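Local coordinates for metallophosphoesterase TT1561-like domain-containing protein (Aquifex aeolicus, PDB 2YVT) that is of unknown function but belongs to the calcineurin-like metallophosphoesterase superfamily, whose members typically hydrolyse phosphoesters at a metal-ion site, at residues R6-I11 / A128-E133; G26-K31 / L88-F93; W159-I164 / N205-S210; R175-F180 / L247-H252. All coordinates share one frame; numbering follows the deposited sequence.

Contact 1: residues R6-I11 / A128-E133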
loop_
_atom_site.group_PDB
_atom_site.type_symbol
_atom_site.label_atom_id
_atom_site.label_comp_id
_atom_site.label_asym_id
_atom_site.label_seq_id
_atom_site.Cartn_x
_atom_site.Cartn_y
_atom_site.Cartn_z
ATOM N N ARG A 6 13.724 11.586 -10.614
ATOM C CA ARG A 6 13.514 10.441 -9.738
ATOM C C ARG A 6 12.042 10.096 -9.886
ATOM O O ARG A 6 11.178 10.688 -9.234
ATOM C CB ARG A 6 13.860 10.803 -8.294
ATOM C CG ARG A 6 15.341 11.141 -8.054
ATOM C CD ARG A 6 16.237 9.915 -8.214
ATOM N NE ARG A 6 17.643 10.195 -7.921
ATOM C CZ ARG A 6 18.566 10.491 -8.835
ATOM N NH1 ARG A 6 18.247 10.566 -10.125
ATOM N NH2 ARG A 6 19.817 10.721 -8.456
ATOM N N LYS A 7 11.769 9.153 -10.778
ATOM C CA LYS A 7 10.414 8.912 -11.254
ATOM C C LYS A 7 9.790 7.719 -10.544
ATOM O O LYS A 7 10.422 6.677 -10.389
ATOM C CB LYS A 7 10.405 8.705 -12.769
ATOM C CG LYS A 7 10.816 9.945 -13.574
ATOM C CD LYS A 7 10.775 9.674 -15.080
ATOM C CE LYS A 7 11.428 10.799 -15.895
ATOM N NZ LYS A 7 10.619 12.056 -15.948
ATOM N N VAL A 8 8.538 7.885 -10.126
ATOM C CA VAL A 8 7.820 6.847 -9.384
ATOM C C VAL A 8 6.522 6.521 -10.106
ATOM O O VAL A 8 5.744 7.424 -10.420
ATOM C CB VAL A 8 7.470 7.317 -7.934
ATOM C CG1 VAL A 8 6.765 6.207 -7.158
ATOM C CG2 VAL A 8 8.720 7.786 -7.189
ATOM N N LEU A 9 6.305 5.240 -10.397
ATOM C CA LEU A 9 5.007 4.774 -10.900
ATOM C C LEU A 9 4.321 4.078 -9.735
ATOM O O LEU A 9 4.880 3.139 -9.173
ATOM C CB LEU A 9 5.184 3.797 -12.073
ATOM C CG LEU A 9 3.957 3.377 -12.916
ATOM C CD1 LEU A 9 4.440 2.550 -14.110
ATOM C CD2 LEU A 9 2.893 2.597 -12.161
ATOM N N ALA A 10 3.119 4.527 -9.379
ATOM C CA ALA A 10 2.385 3.929 -8.254
ATOM C C ALA A 10 1.019 3.417 -8.673
ATOM O O ALA A 10 0.311 4.071 -9.439
ATOM C CB ALA A 10 2.241 4.937 -7.109
ATOM N N ILE A 11 0.664 2.243 -8.157
ATOM C CA ILE A 11 -0.692 1.704 -8.278
ATOM C C ILE A 11 -1.216 1.309 -6.896
ATOM O O ILE A 11 -0.446 1.179 -5.936
ATOM C CB ILE A 11 -0.762 0.478 -9.238
ATOM C CG1 ILE A 11 0.010 -0.726 -8.664
ATOM C CG2 ILE A 11 -0.280 0.869 -10.634
ATOM C CD1 ILE A 11 -0.211 -2.023 -9.452
ATOM N N ALA A 128 13.212 1.843 4.136
ATOM C CA ALA A 128 14.368 1.564 3.309
ATOM C C ALA A 128 14.906 2.874 2.764
ATOM O O ALA A 128 14.139 3.785 2.432
ATOM C CB ALA A 128 13.989 0.648 2.182
ATOM N N GLY A 129 16.227 2.971 2.680
ATOM C CA GLY A 129 16.846 4.108 2.003
ATOM C C GLY A 129 16.766 3.911 0.500
ATOM O O GLY A 129 16.769 2.776 0.019
ATOM N N TRP A 130 16.680 5.010 -0.246
ATOM C CA TRP A 130 16.663 4.936 -1.709
ATOM C C TRP A 130 17.585 5.991 -2.308
ATOM O O TRP A 130 17.461 7.178 -1.998
ATOM C CB TRP A 130 15.226 5.064 -2.244
ATOM C CG TRP A 130 15.103 5.157 -3.748
ATOM C CD1 TRP A 130 15.726 4.374 -4.672
ATOM C CD2 TRP A 130 14.282 6.074 -4.487
ATOM N NE1 TRP A 130 15.359 4.753 -5.942
ATOM C CE2 TRP A 130 14.472 5.791 -5.858
ATOM C CE3 TRP A 130 13.399 7.101 -4.124
ATOM C CZ2 TRP A 130 13.820 6.511 -6.872
ATOM C CZ3 TRP A 130 12.750 7.813 -5.131
ATOM C CH2 TRP A 130 12.964 7.511 -6.489
ATOM N N ARG A 131 18.516 5.520 -3.142
ATOM C CA ARG A 131 19.526 6.349 -3.832
ATOM C C ARG A 131 20.284 7.321 -2.915
ATOM O O ARG A 131 20.783 8.355 -3.372
ATOM C CB ARG A 131 18.914 7.104 -5.028
ATOM C CG ARG A 131 18.211 6.233 -6.065
ATOM C CD ARG A 131 19.135 5.647 -7.134
ATOM N NE ARG A 131 18.388 4.798 -8.068
ATOM C CZ ARG A 131 17.817 5.222 -9.197
ATOM N NH1 ARG A 131 17.905 6.495 -9.564
ATOM N NH2 ARG A 131 17.155 4.366 -9.965
ATOM N N GLY A 132 20.368 6.990 -1.628
ATOM C CA GLY A 132 21.081 7.817 -0.657
ATOM C C GLY A 132 20.454 9.166 -0.346
ATOM O O GLY A 132 21.017 9.954 0.420
ATOM N N GLU A 133 19.284 9.434 -0.928
ATOM C CA GLU A 133 18.625 10.737 -0.781
ATOM C C GLU A 133 17.258 10.667 -0.096
ATOM O O GLU A 133 16.800 11.657 0.482
ATOM C CB GLU A 133 18.493 11.437 -2.140
ATOM C CG GLU A 133 17.990 12.891 -2.050
ATOM C CD GLU A 133 18.316 13.728 -3.278
ATOM O OE1 GLU A 133 19.135 13.277 -4.115
ATOM O OE2 GLU A 133 17.755 14.847 -3.401
HETATM O O HOH W 1 18.542 10.890 -5.324
#

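Contact 2: residues G26-K31 / L88-F93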
loop_
_atom_site.group_PDB
_atom_site.type_symbol
_atom_site.label_atom_id
_atom_site.label_comp_id
_atom_site.label_asym_id
_atom_site.label_seq_id
_atom_site.Cartn_x
_atom_site.Cartn_y
_atom_site.Cartn_z
ATOM N N GLY A 26 3.759 -2.138 -20.306
ATOM C CA GLY A 26 3.832 -1.157 -21.391
ATOM C C GLY A 26 4.154 0.240 -20.893
ATOM O O GLY A 26 4.993 0.938 -21.476
ATOM N N VAL A 27 3.498 0.640 -19.802
ATOM C CA VAL A 27 3.730 1.957 -19.205
ATOM C C VAL A 27 5.166 2.046 -18.694
ATOM O O VAL A 27 5.836 3.057 -18.879
ATOM C CB VAL A 27 2.716 2.266 -18.067
ATOM C CG1 VAL A 27 3.075 3.561 -17.335
ATOM C CG2 VAL A 27 1.309 2.342 -18.630
ATOM N N ILE A 28 5.635 0.972 -18.066
ATOM C CA ILE A 28 7.007 0.914 -17.562
ATOM C C ILE A 28 8.016 1.105 -18.705
ATOM O O ILE A 28 8.975 1.867 -18.564
ATOM C CB ILE A 28 7.257 -0.388 -16.758
ATOM C CG1 ILE A 28 6.488 -0.342 -15.429
ATOM C CG2 ILE A 28 8.753 -0.609 -16.504
ATOM C CD1 ILE A 28 6.327 -1.692 -14.768
ATOM N N ALA A 29 7.773 0.447 -19.837
ATOM C CA ALA A 29 8.635 0.576 -21.017
ATOM C C ALA A 29 8.637 2.001 -21.576
ATOM O O ALA A 29 9.694 2.544 -21.913
ATOM C CB ALA A 29 8.214 -0.419 -22.096
ATOM N N GLU A 30 7.452 2.599 -21.656
ATOM C CA GLU A 30 7.280 3.938 -22.213
ATOM C C GLU A 30 7.866 5.023 -21.307
ATOM O O GLU A 30 8.562 5.931 -21.777
ATOM C CB GLU A 30 5.794 4.210 -22.477
ATOM C CG GLU A 30 5.496 5.608 -23.023
ATOM C CD GLU A 30 4.023 5.986 -22.955
ATOM O OE1 GLU A 30 3.262 5.375 -22.165
ATOM O OE2 GLU A 30 3.629 6.912 -23.695
ATOM N N LYS A 31 7.597 4.916 -20.007
ATOM C CA LYS A 31 7.866 6.014 -19.075
ATOM C C LYS A 31 9.109 5.833 -18.198
ATOM O O LYS A 31 9.565 6.787 -17.566
ATOM C CB LYS A 31 6.628 6.307 -18.227
ATOM C CG LYS A 31 5.415 6.757 -19.053
ATOM C CD LYS A 31 4.292 7.309 -18.178
ATOM C CE LYS A 31 3.056 7.679 -19.005
ATOM N NZ LYS A 31 3.273 8.878 -19.876
ATOM N N LEU A 88 8.702 -7.662 -13.861
ATOM C CA LEU A 88 8.662 -6.335 -14.479
ATOM C C LEU A 88 10.033 -5.656 -14.410
ATOM O O LEU A 88 10.319 -4.733 -15.181
ATOM C CB LEU A 88 7.592 -5.452 -13.830
ATOM C CG LEU A 88 6.153 -5.952 -13.987
ATOM C CD1 LEU A 88 5.221 -5.066 -13.171
ATOM C CD2 LEU A 88 5.764 -5.958 -15.464
ATOM N N GLY A 89 10.853 -6.103 -13.457
ATOM C CA GLY A 89 12.282 -5.762 -13.411
ATOM C C GLY A 89 12.664 -4.411 -12.837
ATOM O O GLY A 89 13.824 -4.014 -12.930
ATOM N N VAL A 90 11.698 -3.701 -12.255
ATOM C CA VAL A 90 11.919 -2.374 -11.667
ATOM C C VAL A 90 12.174 -2.501 -10.160
ATOM O O VAL A 90 11.655 -3.416 -9.521
ATOM C CB VAL A 90 10.656 -1.476 -11.884
ATOM C CG1 VAL A 90 10.950 -0.007 -11.576
ATOM C CG2 VAL A 90 10.112 -1.631 -13.300
ATOM N N LYS A 91 12.981 -1.603 -9.588
ATOM C CA LYS A 91 13.034 -1.488 -8.125
ATOM C C LYS A 91 11.614 -1.226 -7.634
ATOM O O LYS A 91 10.962 -0.294 -8.095
ATOM C CB LYS A 91 13.963 -0.352 -7.684
ATOM C CG LYS A 91 14.006 -0.147 -6.164
ATOM C CD LYS A 91 14.725 -1.294 -5.456
ATOM C CE LYS A 91 14.475 -1.276 -3.952
ATOM N NZ LYS A 91 13.281 -2.117 -3.580
ATOM N N THR A 92 11.139 -2.053 -6.710
ATOM C CA THR A 92 9.722 -2.058 -6.352
ATOM C C THR A 92 9.539 -2.069 -4.847
ATOM O O THR A 92 10.210 -2.839 -4.146
ATOM C CB THR A 92 9.017 -3.299 -6.954
ATOM O OG1 THR A 92 9.191 -3.304 -8.376
ATOM C CG2 THR A 92 7.521 -3.301 -6.647
ATOM N N PHE A 93 8.640 -1.215 -4.359
ATOM C CA PHE A 93 8.209 -1.256 -2.970
ATOM C C PHE A 93 6.758 -1.697 -2.933
ATOM O O PHE A 93 5.934 -1.201 -3.701
ATOM C CB PHE A 93 8.347 0.114 -2.303
ATOM C CG PHE A 93 9.762 0.583 -2.177
ATOM C CD1 PHE A 93 10.662 -0.099 -1.365
ATOM C CD2 PHE A 93 10.199 1.697 -2.881
ATOM C CE1 PHE A 93 11.980 0.333 -1.236
ATOM C CE2 PHE A 93 11.516 2.139 -2.770
ATOM C CZ PHE A 93 12.409 1.453 -1.944
#

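Contact 3: residues W159-I164 / N205-S210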
loop_
_atom_site.group_PDB
_atom_site.type_symbol
_atom_site.label_atom_id
_atom_site.label_comp_id
_atom_site.label_asym_id
_atom_site.label_seq_id
_atom_site.Cartn_x
_atom_site.Cartn_y
_atom_site.Cartn_z
ATOM N N TRP A 159 -2.964 4.045 18.550
ATOM C CA TRP A 159 -1.891 3.956 19.541
ATOM C C TRP A 159 -0.698 3.146 19.030
ATOM O O TRP A 159 0.446 3.499 19.280
ATOM C CB TRP A 159 -2.398 3.378 20.869
ATOM C CG TRP A 159 -2.680 1.910 20.875
ATOM C CD1 TRP A 159 -3.888 1.321 20.696
ATOM C CD2 TRP A 159 -1.738 0.845 21.089
ATOM N NE1 TRP A 159 -3.772 -0.042 20.794
ATOM C CE2 TRP A 159 -2.461 -0.364 21.024
ATOM C CE3 TRP A 159 -0.353 0.798 21.319
ATOM C CZ2 TRP A 159 -1.852 -1.615 21.185
ATOM C CZ3 TRP A 159 0.258 -0.446 21.482
ATOM C CH2 TRP A 159 -0.495 -1.637 21.406
ATOM N N TYR A 160 -0.981 2.052 18.328
ATOM C CA TYR A 160 0.071 1.165 17.848
ATOM C C TYR A 160 0.835 1.778 16.675
ATOM O O TYR A 160 2.059 1.680 16.599
ATOM C CB TYR A 160 -0.517 -0.192 17.471
ATOM C CG TYR A 160 0.509 -1.177 16.972
ATOM C CD1 TYR A 160 1.333 -1.873 17.865
ATOM C CD2 TYR A 160 0.646 -1.426 15.604
ATOM C CE1 TYR A 160 2.278 -2.787 17.405
ATOM C CE2 TYR A 160 1.581 -2.332 15.130
ATOM C CZ TYR A 160 2.398 -3.009 16.037
ATOM O OH TYR A 160 3.326 -3.914 15.574
ATOM N N VAL A 161 0.104 2.414 15.762
ATOM C CA VAL A 161 0.723 3.101 14.639
ATOM C C VAL A 161 1.703 4.162 15.155
ATOM O O VAL A 161 2.864 4.208 14.734
ATOM C CB VAL A 161 -0.344 3.712 13.713
ATOM C CG1 VAL A 161 0.309 4.491 12.580
ATOM C CG2 VAL A 161 -1.253 2.598 13.170
ATOM N N GLU A 162 1.245 4.973 16.107
ATOM C CA GLU A 162 2.083 6.019 16.685
ATOM C C GLU A 162 3.284 5.423 17.426
ATOM O O GLU A 162 4.407 5.922 17.310
ATOM C CB GLU A 162 1.248 6.921 17.595
ATOM C CG GLU A 162 0.141 7.658 16.839
ATOM C CD GLU A 162 -0.667 8.611 17.707
ATOM O OE1 GLU A 162 -0.608 8.518 18.955
ATOM O OE2 GLU A 162 -1.389 9.446 17.126
ATOM N N TYR A 163 3.047 4.333 18.148
ATOM C CA TYR A 163 4.092 3.660 18.904
ATOM C C TYR A 163 5.202 3.122 17.997
ATOM O O TYR A 163 6.394 3.307 18.264
ATOM C CB TYR A 163 3.486 2.511 19.715
ATOM C CG TYR A 163 4.479 1.820 20.616
ATOM C CD1 TYR A 163 4.952 2.456 21.769
ATOM C CD2 TYR A 163 4.962 0.548 20.307
ATOM C CE1 TYR A 163 5.878 1.839 22.606
ATOM C CE2 TYR A 163 5.891 -0.088 21.151
ATOM C CZ TYR A 163 6.335 0.567 22.291
ATOM O OH TYR A 163 7.257 -0.046 23.110
ATOM N N ILE A 164 4.808 2.449 16.920
ATOM C CA ILE A 164 5.780 1.871 16.001
ATOM C C ILE A 164 6.560 2.955 15.261
ATOM O O ILE A 164 7.779 2.854 15.110
ATOM C CB ILE A 164 5.087 0.936 14.977
ATOM C CG1 ILE A 164 4.537 -0.319 15.674
ATOM C CG2 ILE A 164 6.037 0.599 13.806
ATOM C CD1 ILE A 164 5.599 -1.232 16.323
ATOM N N ASN A 205 -3.951 11.557 8.876
ATOM C CA ASN A 205 -3.688 13.005 8.987
ATOM C C ASN A 205 -2.739 13.260 10.141
ATOM O O ASN A 205 -1.842 14.097 10.052
ATOM C CB ASN A 205 -4.975 13.812 9.196
ATOM C CG ASN A 205 -5.911 13.709 8.022
ATOM O OD1 ASN A 205 -6.078 14.659 7.237
ATOM N ND2 ASN A 205 -6.519 12.555 7.877
ATOM N N THR A 206 -2.947 12.514 11.223
ATOM C CA THR A 206 -2.136 12.654 12.420
ATOM C C THR A 206 -0.693 12.198 12.183
ATOM O O THR A 206 0.239 12.904 12.569
ATOM C CB THR A 206 -2.778 11.928 13.618
ATOM O OG1 THR A 206 -4.114 12.417 13.823
ATOM C CG2 THR A 206 -1.965 12.148 14.877
ATOM N N ILE A 207 -0.515 11.041 11.534
ATOM C CA ILE A 207 0.822 10.566 11.152
ATOM C C ILE A 207 1.536 11.589 10.280
ATOM O O ILE A 207 2.719 11.849 10.450
ATOM C CB ILE A 207 0.787 9.270 10.294
ATOM C CG1 ILE A 207 0.093 8.111 10.998
ATOM C CG2 ILE A 207 2.214 8.885 9.865
ATOM C CD1 ILE A 207 -0.074 6.904 10.078
ATOM N N ILE A 208 0.810 12.147 9.315
ATOM C CA ILE A 208 1.381 13.123 8.407
ATOM C C ILE A 208 1.824 14.373 9.173
ATOM O O ILE A 208 2.902 14.903 8.921
ATOM C CB ILE A 208 0.396 13.452 7.265
ATOM C CG1 ILE A 208 0.354 12.282 6.271
ATOM C CG2 ILE A 208 0.771 14.761 6.574
ATOM C CD1 ILE A 208 -0.736 12.394 5.221
ATOM N N LYS A 209 1.004 14.811 10.127
ATOM C CA LYS A 209 1.347 15.951 10.977
ATOM C C LYS A 209 2.598 15.643 11.802
ATOM O O LYS A 209 3.518 16.463 11.892
ATOM C CB LYS A 209 0.152 16.317 11.873
ATOM C CG LYS A 209 0.464 17.181 13.107
ATOM C CD LYS A 209 0.713 18.634 12.751
ATOM C CE LYS A 209 0.927 19.477 14.011
ATOM N NZ LYS A 209 1.137 20.902 13.675
ATOM N N SER A 210 2.635 14.444 12.377
ATOM C CA SER A 210 3.742 14.025 13.227
ATOM C C SER A 210 5.065 13.874 12.476
ATOM O O SER A 210 6.101 14.366 12.937
ATOM C CB SER A 210 3.391 12.727 13.960
ATOM O OG SER A 210 4.468 12.315 14.775
#

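Contact 4: residues R175-F180 / L247-H252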
loop_
_atom_site.group_PDB
_atom_site.type_symbol
_atom_site.label_atom_id
_atom_site.label_comp_id
_atom_site.label_asym_id
_atom_site.label_seq_id
_atom_site.Cartn_x
_atom_site.Cartn_y
_atom_site.Cartn_z
ATOM N N ARG A 175 15.009 13.028 2.683
ATOM C CA ARG A 175 13.681 13.350 2.183
ATOM C C ARG A 175 12.780 12.136 2.416
ATOM O O ARG A 175 13.132 11.015 2.057
ATOM C CB ARG A 175 13.734 13.725 0.703
ATOM C CG ARG A 175 14.591 14.953 0.425
ATOM C CD ARG A 175 14.890 15.100 -1.043
ATOM N NE ARG A 175 13.672 15.340 -1.812
ATOM C CZ ARG A 175 13.623 15.432 -3.136
ATOM N NH1 ARG A 175 14.732 15.311 -3.857
ATOM N NH2 ARG A 175 12.459 15.643 -3.738
ATOM N N LEU A 176 11.629 12.369 3.032
ATOM C CA LEU A 176 10.791 11.280 3.501
ATOM C C LEU A 176 9.628 11.018 2.555
ATOM O O LEU A 176 8.865 11.933 2.230
ATOM C CB LEU A 176 10.274 11.603 4.905
ATOM C CG LEU A 176 9.493 10.544 5.666
ATOM C CD1 LEU A 176 10.360 9.311 5.805
ATOM C CD2 LEU A 176 9.078 11.086 7.028
ATOM N N VAL A 177 9.501 9.764 2.125
ATOM C CA VAL A 177 8.349 9.314 1.348
ATOM C C VAL A 177 7.643 8.247 2.172
ATOM O O VAL A 177 8.261 7.253 2.560
ATOM C CB VAL A 177 8.758 8.735 -0.025
ATOM C CG1 VAL A 177 7.543 8.156 -0.768
ATOM C CG2 VAL A 177 9.451 9.806 -0.880
ATOM N N THR A 178 6.361 8.465 2.460
ATOM C CA THR A 178 5.582 7.491 3.239
ATOM C C THR A 178 4.554 6.834 2.334
ATOM O O THR A 178 3.986 7.478 1.451
ATOM C CB THR A 178 4.873 8.133 4.450
ATOM O OG1 THR A 178 4.033 9.199 4.000
ATOM C CG2 THR A 178 5.898 8.687 5.457
ATOM N N ILE A 179 4.349 5.540 2.532
ATOM C CA ILE A 179 3.402 4.775 1.737
ATOM C C ILE A 179 2.473 4.057 2.694
ATOM O O ILE A 179 2.930 3.272 3.526
ATOM C CB ILE A 179 4.108 3.744 0.824
ATOM C CG1 ILE A 179 5.222 4.414 0.003
ATOM C CG2 ILE A 179 3.090 3.060 -0.102
ATOM C CD1 ILE A 179 6.112 3.448 -0.748
ATOM N N PHE A 180 1.176 4.347 2.582
ATOM C CA PHE A 180 0.162 3.764 3.460
ATOM C C PHE A 180 -0.937 3.161 2.616
ATOM O O PHE A 180 -1.291 3.713 1.578
ATOM C CB PHE A 180 -0.488 4.833 4.358
ATOM C CG PHE A 180 0.487 5.617 5.187
ATOM C CD1 PHE A 180 1.267 4.995 6.156
ATOM C CD2 PHE A 180 0.611 6.989 4.999
ATOM C CE1 PHE A 180 2.176 5.736 6.924
ATOM C CE2 PHE A 180 1.504 7.738 5.759
ATOM C CZ PHE A 180 2.286 7.111 6.725
ATOM N N LEU A 247 4.974 10.051 -10.679
ATOM C CA LEU A 247 5.530 11.141 -9.890
ATOM C C LEU A 247 6.970 11.391 -10.318
ATOM O O LEU A 247 7.726 10.454 -10.540
ATOM C CB LEU A 247 5.498 10.804 -8.389
ATOM C CG LEU A 247 4.218 10.426 -7.624
ATOM C CD1 LEU A 247 3.707 9.024 -7.942
ATOM C CD2 LEU A 247 4.477 10.538 -6.133
ATOM N N ASP A 248 7.335 12.661 -10.451
ATOM C CA ASP A 248 8.728 13.037 -10.569
ATOM C C ASP A 248 9.099 13.791 -9.293
ATOM O O ASP A 248 8.670 14.925 -9.087
ATOM C CB ASP A 248 8.956 13.908 -11.811
ATOM C CG ASP A 248 10.424 14.206 -12.052
ATOM O OD1 ASP A 248 11.189 14.246 -11.068
ATOM O OD2 ASP A 248 10.822 14.387 -13.232
ATOM N N LEU A 249 9.877 13.144 -8.432
ATOM C CA LEU A 249 10.221 13.713 -7.129
ATOM C C LEU A 249 11.230 14.844 -7.230
ATOM O O LEU A 249 11.361 15.642 -6.300
ATOM C CB LEU A 249 10.749 12.632 -6.185
ATOM C CG LEU A 249 9.826 11.432 -5.930
ATOM C CD1 LEU A 249 10.446 10.525 -4.877
ATOM C CD2 LEU A 249 8.434 11.878 -5.515
ATOM N N THR A 250 11.945 14.909 -8.350
ATOM C CA THR A 250 12.952 15.953 -8.529
ATOM C C THR A 250 12.295 17.299 -8.802
ATOM O O THR A 250 12.650 18.309 -8.183
ATOM C CB THR A 250 13.944 15.589 -9.641
ATOM O OG1 THR A 250 14.589 14.356 -9.295
ATOM C CG2 THR A 250 15.011 16.682 -9.805
ATOM N N GLN A 251 11.321 17.299 -9.706
ATOM C CA GLN A 251 10.626 18.527 -10.072
ATOM C C GLN A 251 9.226 18.641 -9.488
ATOM O O GLN A 251 8.520 19.606 -9.772
ATOM C CB GLN A 251 10.589 18.684 -11.589
ATOM C CG GLN A 251 11.943 19.033 -12.178
ATOM C CD GLN A 251 11.829 19.699 -13.523
ATOM O OE1 GLN A 251 11.629 19.033 -14.542
ATOM N NE2 GLN A 251 11.959 21.028 -13.541
ATOM N N HIS A 252 8.839 17.675 -8.657
ATOM C CA HIS A 252 7.500 17.637 -8.054
ATOM C C HIS A 252 6.380 17.698 -9.100
ATOM O O HIS A 252 5.397 18.430 -8.942
ATOM C CB HIS A 252 7.337 18.716 -6.974
ATOM C CG HIS A 252 7.878 18.310 -5.640
ATOM N ND1 HIS A 252 9.229 18.261 -5.372
ATOM C CD2 HIS A 252 7.255 17.921 -4.502
ATOM C CE1 HIS A 252 9.414 17.868 -4.124
ATOM N NE2 HIS A 252 8.232 17.647 -3.577
HETATM O O HOH W 2 15.105 14.305 -6.615
#

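Contact 1: residues R6-I11 / A128-E133
Arg6 and Val8 meet Trp130 between two facing sheets, the beta sandwich of the calcineurin-like phosphoesterase fold. Strand 7-12 belongs to one sheet and strand 126-130 to the other. The packed part is apolar. The far corner of the indole, CH2 of Trp130, touches CB of Arg6 at 3.9 Å. The same CH2 lies 4.3 Å from CG2 of Val8. CG of Trp130 stands opposite the backbone N (chi1 173°), which sends the indole across to strand 7-12. Its ring also stacks with Phe134 and touches Ile35 and Leu249, so further apolar groups line this inner side.

The other side is looser and polar. A type I' turn, closed by Glu133 N to Trp130 O at 3.1 Å, ends the hairpin and carries Arg131. NH1 of Arg131 sits over one face of the Arg6 guanidinium, displaced toward its rim, and is 4.1 Å from Arg6 NE. The two guanidinium planes are 65° apart, so they do not stack flat. The like charges are probably offset by nearby acids: Arg131 NH2 has a weak, long ion pair with Asp34, and Glu133 is bridged to Arg6 through water. An alanine here would keep the CB contact with Trp130 but would probably leave the bridging water without its arginine donor and leave Arg131 NH1 without the guanidinium it lies over. In that bridge the water accepts from Arg6 NE at 2.8 Å and donates to Glu133 OE1 at 2.7 Å.

Contact 2: residues G26-K31 / L88-F93
Ile28 turns CG1 away from its carbonyl carbon (chi1 -70°), and the chain then runs on extended to CD1, which meets Leu88. The same first torsion places CG2 opposite the backbone N, where it faces Val90. One isoleucine thus serves two partners with two different branches. CD1 of Ile28 lies 3.9 Å from CD1 of Leu88, and the two side chains cross at about a right angle. CG2 of Ile28 is closer still to its partner, 3.6 Å from CG2 of Val90. That CG2 of Val90 also comes within 4.1 Å of Ile28 CD1, so the valine methyl sits against both branches. The contact is purely apolar and small.

Leu88 and Val90 flank Gly89, where the chain breaks from the helix before it with a positive phi of 80°. The chain turns here before entering strand 91-95. Beyond the apolar patch, Thr92 OG1 donates to Val90 O at 2.7 Å, from 55° out of the carbonyl plane. Val90 O also accepts from Asn119 ND2, so two donors grip this oxygen. Leu88 additionally touches Leu36 of strand 35-39. Strand 91-95 lies beside strand 35-39. Helix 21-31 is the helix of a beta-alpha-beta crossover between the parallel neighbours 7-12 and 35-39; through Ile28 it also reaches the loop leading to strand 91-95, as part of the helical layer on this face of the sheet.

Contact 3: residues W159-I164 / N205-S210
Helices 158-164 and 202-211 lie side by side, with the CA atoms of Glu162 and Ile207 closest across the two segments at 7.3 Å. Val161 and Ile207 fill the buried side of this pairing. CG1 of Val161 presses on CD1 of Ile207 at 3.5 Å, shorter than usual for two methyl groups. It also lies 4.0 Å from CG1 of Ile207, so the valine methyl rides on the last two carbons of the isoleucine. The side chains cross at about a right angle. Ile207 reaches over because CG1 stands opposite the carbonyl carbon (chi1 -59°) and the chain continues extended to CD1. On the sheet side, Val161 and Ile207 both touch Leu143 of strand 134-144, and Val161 also touches Phe139.

The outer side is polar and looser. Glu162 runs out extended beyond CG and reaches across until its OE2 comes 3.6 Å from the methyl CG2 of Thr206. This is a van der Waals contact. The threonine hydroxyl is engaged elsewhere: OG1 bonds to Ala202 O, one helical turn earlier, and to Arg158 NH1. Arg158 NH1 also forms a weak, long ion pair with Glu162 OE2. One arginine therefore lies near the polar groups of both helices, and its charge probably offsets part of that of the Glu162 carboxylate. The contact is typical of two neighbouring helices covering one face of a beta sheet, here the outer helical layer over strand 134-144 in an alpha/beta sandwich.

Contact 4: residues R175-F180 / L247-H252
Arg175 reaches from the start of strand 175-180 to Leu249 with its whole side chain. CB points toward segment 247-252. CG stands opposite the carbonyl carbon (chi1 -61°), and the chain is extended to CD, then bends at the CG-CD bond (chi3 64°), which swings the guanidinium round to the turn. On the way the side chain touches Phe134. NE makes its hydrogen bond outside this contact, and CZ lies 3.9 Å from Leu249 O. NH1 forms a salt bridge with Glu133 OE2 and donates to a water at 3.0 Å; that water in turn donates to Thr250 OG1 at 2.7 Å. NH2 goes to the carbonyl of Leu249, with O at 2.8 Å and an N-H...O angle of 148°. The oxygen lies in the guanidinium plane, while NH2 approaches it from above the carbonyl plane. NH2 also pairs with Glu214 OE2 and lies 3.8 Å from His252 CE1.

The bond to Leu249 O and the water path to Thr250 bridge the two sheets of the calcineurin-like sandwich at one end: strand 175-180 is in one, strand 243-248 in the other. The salt bridges to Glu133 and Glu214 stay on Arg175's own side. A leucine in place of Arg175 would probably leave Leu249 O without this donor and Glu133 and Glu214 without the cation between them. Further in, Val177 CG2 meets Leu249 CD1 at 4.2 Å, an apolar contact that is not tight. Asp248 makes an Asx turn: its OD1 accepts from Thr250 N at 2.9 Å and, more weakly, from Gln251 N at 3.3 Å.

In the fold
Contacts 1 and 4 lie together between the two sheets, their centres about 7 Å apart. Strands 7-12 and 243-248 pair there, with Val8 N 2.7 Å from Leu247 O, and Trp130 CZ3 rests on Leu249 CD1 at 3.6 Å. Contact 2 covers the other side of strand 7-12. Its centre is about 12 Å from that of contact 1, and Leu9 CD1 meets Val27 CG1 at 3.6 Å. Contact 3 belongs to the opposite outer layer, its centre about 31 Å from that of contact 2. It joins contact 4 through Ile207 CG2 and Phe180 CZ, 3.6 Å apart. Together the contacts run through the sandwich from one helical layer to the other.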